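Local coordinates for protein Bpsl2520 (Burkholderia pseudomallei K96243, PDB 6F03) that is a secreted, putatively exported antigen of unknown molecular function, built almost wholly of helices and belonging to the DUF2059 family, at residues A40-A45 / A132-Y137. Numbering follows the deposited sequence.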
ATOM      1  N   ALA B  40      26.418 -19.235  11.831  1.00 48.11           N
ATOM      2  CA  ALA B  40      25.884 -20.492  11.319  1.00 45.57           C
ATOM      3  C   ALA B  40      24.613 -20.921  12.053  1.00 43.52           C
ATOM      4  O   ALA B  40      23.640 -21.350  11.419  1.00 42.98           O
ATOM      5  CB  ALA B  40      26.953 -21.584  11.413  1.00 43.69           C
ATOM      6  N   ASP B  41      24.588 -20.792  13.383  1.00 36.57           N
ATOM      7  CA  ASP B  41      23.433 -21.267  14.132  1.00 39.34           C
ATOM      8  C   ASP B  41      22.229 -20.365  13.912  1.00 38.44           C
ATOM      9  O   ASP B  41      21.088 -20.847  13.884  1.00 39.51           O
ATOM     10  CB  ASP B  41      23.768 -21.367  15.626  1.00 45.18           C
ATOM     11  CG  ASP B  41      24.801 -22.443  15.916  1.00 49.79           C
ATOM     12  OD1 ASP B  41      24.852 -23.435  15.147  0.52 50.13           O
ATOM     13  OD2 ASP B  41      25.570 -22.285  16.899  0.55 50.67           O
ATOM     14  N   LYS B  42      22.466 -19.067  13.721  1.00 36.24           N
ATOM     15  CA  LYS B  42      21.378 -18.158  13.384  1.00 36.41           C
ATOM     16  C   LYS B  42      20.847 -18.419  11.974  1.00 34.59           C
ATOM     17  O   LYS B  42      19.631 -18.410  11.757  1.00 30.89           O
ATOM     18  CB  LYS B  42      21.838 -16.709  13.541  1.00 35.11           C
ATOM     19  CG  LYS B  42      20.699 -15.699  13.446  1.00 34.77           C
ATOM     20  CD  LYS B  42      21.143 -14.330  13.951  1.00 35.69           C
ATOM     21  CE  LYS B  42      19.952 -13.412  14.095  1.00 34.10           C
ATOM     22  NZ  LYS B  42      20.332 -12.059  14.585  1.00 31.16           N
ATOM     23  N   LYS B  43      21.737 -18.652  11.003  1.00 36.43           N
ATOM     24  CA  LYS B  43      21.289 -18.959   9.649  1.00 35.07           C
ATOM     25  C   LYS B  43      20.384 -20.189   9.633  1.00 36.02           C
ATOM     26  O   LYS B  43      19.304 -20.175   9.029  1.00 34.18           O
ATOM     27  CB  LYS B  43      22.490 -19.162   8.724  1.00 40.77           C
ATOM     28  CG  LYS B  43      22.107 -19.387   7.248  1.00 48.46           C
ATOM     29  CD  LYS B  43      23.330 -19.580   6.343  1.00 54.10           C
ATOM     30  CE  LYS B  43      22.938 -20.030   4.927  1.00 57.90           C
ATOM     31  NZ  LYS B  43      22.131 -19.050   4.149  1.00 58.36           N
ATOM     32  N   ALA B  44      20.810 -21.265  10.298  1.00 32.16           N
ATOM     33  CA  ALA B  44      20.000 -22.478  10.312  1.00 31.91           C
ATOM     34  C   ALA B  44      18.662 -22.245  10.995  1.00 29.59           C
ATOM     35  O   ALA B  44      17.654 -22.830  10.600  1.00 30.76           O
ATOM     36  CB  ALA B  44      20.762 -23.614  10.996  1.00 33.22           C
ATOM     37  N   ALA B  45      18.617 -21.388  12.010  1.00 29.10           N
ATOM     38  CA  ALA B  45      17.335 -21.101  12.646  1.00 27.77           C
ATOM     39  C   ALA B  45      16.425 -20.328  11.701  1.00 27.54           C
ATOM     40  O   ALA B  45      15.228 -20.625  11.590  1.00 28.88           O
ATOM     41  CB  ALA B  45      17.557 -20.328  13.952  1.00 25.88           C
ATOM     42  N   ALA B 132      16.801  -9.429   6.556  1.00 25.60           N
ATOM     43  CA  ALA B 132      15.838  -8.693   7.372  1.00 25.71           C
ATOM     44  C   ALA B 132      15.583  -9.396   8.716  1.00 26.47           C
ATOM     45  O   ALA B 132      15.523  -8.737   9.763  1.00 22.81           O
ATOM     46  CB  ALA B 132      14.529  -8.514   6.606  1.00 22.81           C
ATOM     47  N   TYR B 133      15.415 -10.727   8.713  1.00 22.89           N
ATOM     48  CA  TYR B 133      15.171 -11.411   9.985  1.00 27.60           C
ATOM     49  C   TYR B 133      16.386 -11.346  10.895  1.00 29.22           C
ATOM     50  O   TYR B 133      16.247 -11.147  12.103  1.00 29.88           O
ATOM     51  CB  TYR B 133      14.749 -12.867   9.765  1.00 25.51           C
ATOM     52  CG  TYR B 133      13.261 -12.954   9.535  1.00 30.39           C
ATOM     53  CD1 TYR B 133      12.370 -12.915  10.609  1.00 34.30           C
ATOM     54  CD2 TYR B 133      12.736 -13.005   8.236  1.00 27.44           C
ATOM     55  CE1 TYR B 133      10.992 -12.964  10.400  1.00 34.42           C
ATOM     56  CE2 TYR B 133      11.373 -13.050   8.010  1.00 29.09           C
ATOM     57  CZ  TYR B 133      10.504 -13.027   9.092  1.00 34.08           C
ATOM     58  OH  TYR B 133       9.147 -13.053   8.867  1.00 34.61           O
ATOM     59  N   ALA B 134      17.587 -11.504  10.339  1.00 31.64           N
ATOM     60  CA  ALA B 134      18.782 -11.499  11.175  1.00 33.68           C
ATOM     61  C   ALA B 134      19.003 -10.142  11.830  1.00 33.18           C
ATOM     62  O   ALA B 134      19.606 -10.061  12.907  1.00 32.36           O
ATOM     63  CB  ALA B 134      20.004 -11.897  10.341  1.00 33.69           C
ATOM     64  N   LYS B 135      18.570  -9.073  11.162  1.00 35.05           N
ATOM     65  CA  LYS B 135      18.770  -7.712  11.647  1.00 35.18           C
ATOM     66  C   LYS B 135      17.877  -7.378  12.838  1.00 32.71           C
ATOM     67  O   LYS B 135      18.307  -6.674  13.759  1.00 30.33           O
ATOM     68  CB  LYS B 135      18.514  -6.734  10.505  1.00 35.58           C
ATOM     69  CG  LYS B 135      18.560  -5.258  10.865  1.00 40.33           C
ATOM     70  CD  LYS B 135      18.294  -4.451   9.586  1.00 42.33           C
ATOM     71  CE  LYS B 135      18.173  -2.962   9.834  1.00 46.17           C
ATOM     72  NZ  LYS B 135      17.824  -2.263   8.554  1.00 49.76           N
ATOM     73  N   TYR B 136      16.622  -7.815  12.824  1.00 30.76           N
ATOM     74  CA  TYR B 136      15.687  -7.377  13.854  1.00 32.13           C
ATOM     75  C   TYR B 136      15.447  -8.417  14.954  1.00 28.63           C
ATOM     76  O   TYR B 136      14.863  -8.080  15.987  1.00 26.37           O
ATOM     77  CB  TYR B 136      14.355  -6.975  13.210  1.00 30.61           C
ATOM     78  CG  TYR B 136      14.447  -5.720  12.379  1.00 35.46           C
ATOM     79  CD1 TYR B 136      14.512  -4.451  12.976  1.00 37.51           C
ATOM     80  CD2 TYR B 136      14.491  -5.792  10.992  1.00 34.50           C
ATOM     81  CE1 TYR B 136      14.615  -3.292  12.194  1.00 36.20           C
ATOM     82  CE2 TYR B 136      14.583  -4.648  10.220  1.00 34.51           C
ATOM     83  CZ  TYR B 136      14.641  -3.408  10.825  1.00 36.87           C
ATOM     84  OH  TYR B 136      14.734  -2.287  10.031  1.00 43.13           O
ATOM     85  N   TYR B 137      15.871  -9.663  14.770  1.00 26.48           N
ATOM     86  CA  TYR B 137      15.558 -10.701  15.742  1.00 24.07           C
ATOM     87  C   TYR B 137      16.830 -11.409  16.171  1.00 25.26           C
ATOM     88  O   TYR B 137      17.746 -11.619  15.371  1.00 26.43           O
ATOM     89  CB  TYR B 137      14.583 -11.739  15.180  1.00 20.85           C
ATOM     90  CG  TYR B 137      13.147 -11.276  14.967  1.00 23.33           C
ATOM     91  CD1 TYR B 137      12.318 -10.956  16.035  1.00 25.10           C
ATOM     92  CD2 TYR B 137      12.613 -11.207  13.702  1.00 20.79           C
ATOM     93  CE1 TYR B 137      10.993 -10.560  15.830  1.00 24.55           C
ATOM     94  CE2 TYR B 137      11.305 -10.820  13.491  1.00 24.26           C
ATOM     95  CZ  TYR B 137      10.493 -10.504  14.538  1.00 26.53           C
ATOM     96  OH  TYR B 137       9.168 -10.140  14.286  1.00 25.39           O
TER
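Every side-chain torsion of Lys-42 is close to trans: CG stands anti to the backbone N (chi1 -170°), and the chain runs out fully extended to NZ, which arrives at the C-terminal end of helix 119-136. There the ammonium group donates to two main-chain oxygens. One bond goes to Ala-134 O at 2.7 Å, lying in the carbonyl plane on a lone pair with a C=O...N angle of 128°. The other goes to Tyr-137 O, also at 2.7 Å and in the carbonyl plane, but closer to head-on at 156°. Tyr-137 is the first residue to leave helical backbone angles, and its turned carbonyl thereby comes beside that of Ala-134, so one nitrogen serves both. Lysine suits this place because its chain is long enough to bridge segments 40-45 and 132-137, where the CA atoms of Lys-42 and Ala-134 come within 7.5 Å. Alanine suits the facing helix: its small methyl lets the lysine chain come close, CB lying 4.0 Å from Lys-42 CE, while the same methyl also touches Ile-38 and Ile-46. The Lys-42 chain packs further on Thr-139 and Ile-142 of helix 139-150, so the contact joins three helices. The Tyr-137 ring leads away from Lys-42; its hydroxyl makes a hydrogen bond with Gln-161 OE1 of the second subunit, placing this helix end at the dimer interface. Chemically, a positive charge held by two carbonyls at a helix C-terminus would be expected to interact favourably with the helix dipole, and probably helps to fix helix 40-52 against the C-terminal end of helix 119-136.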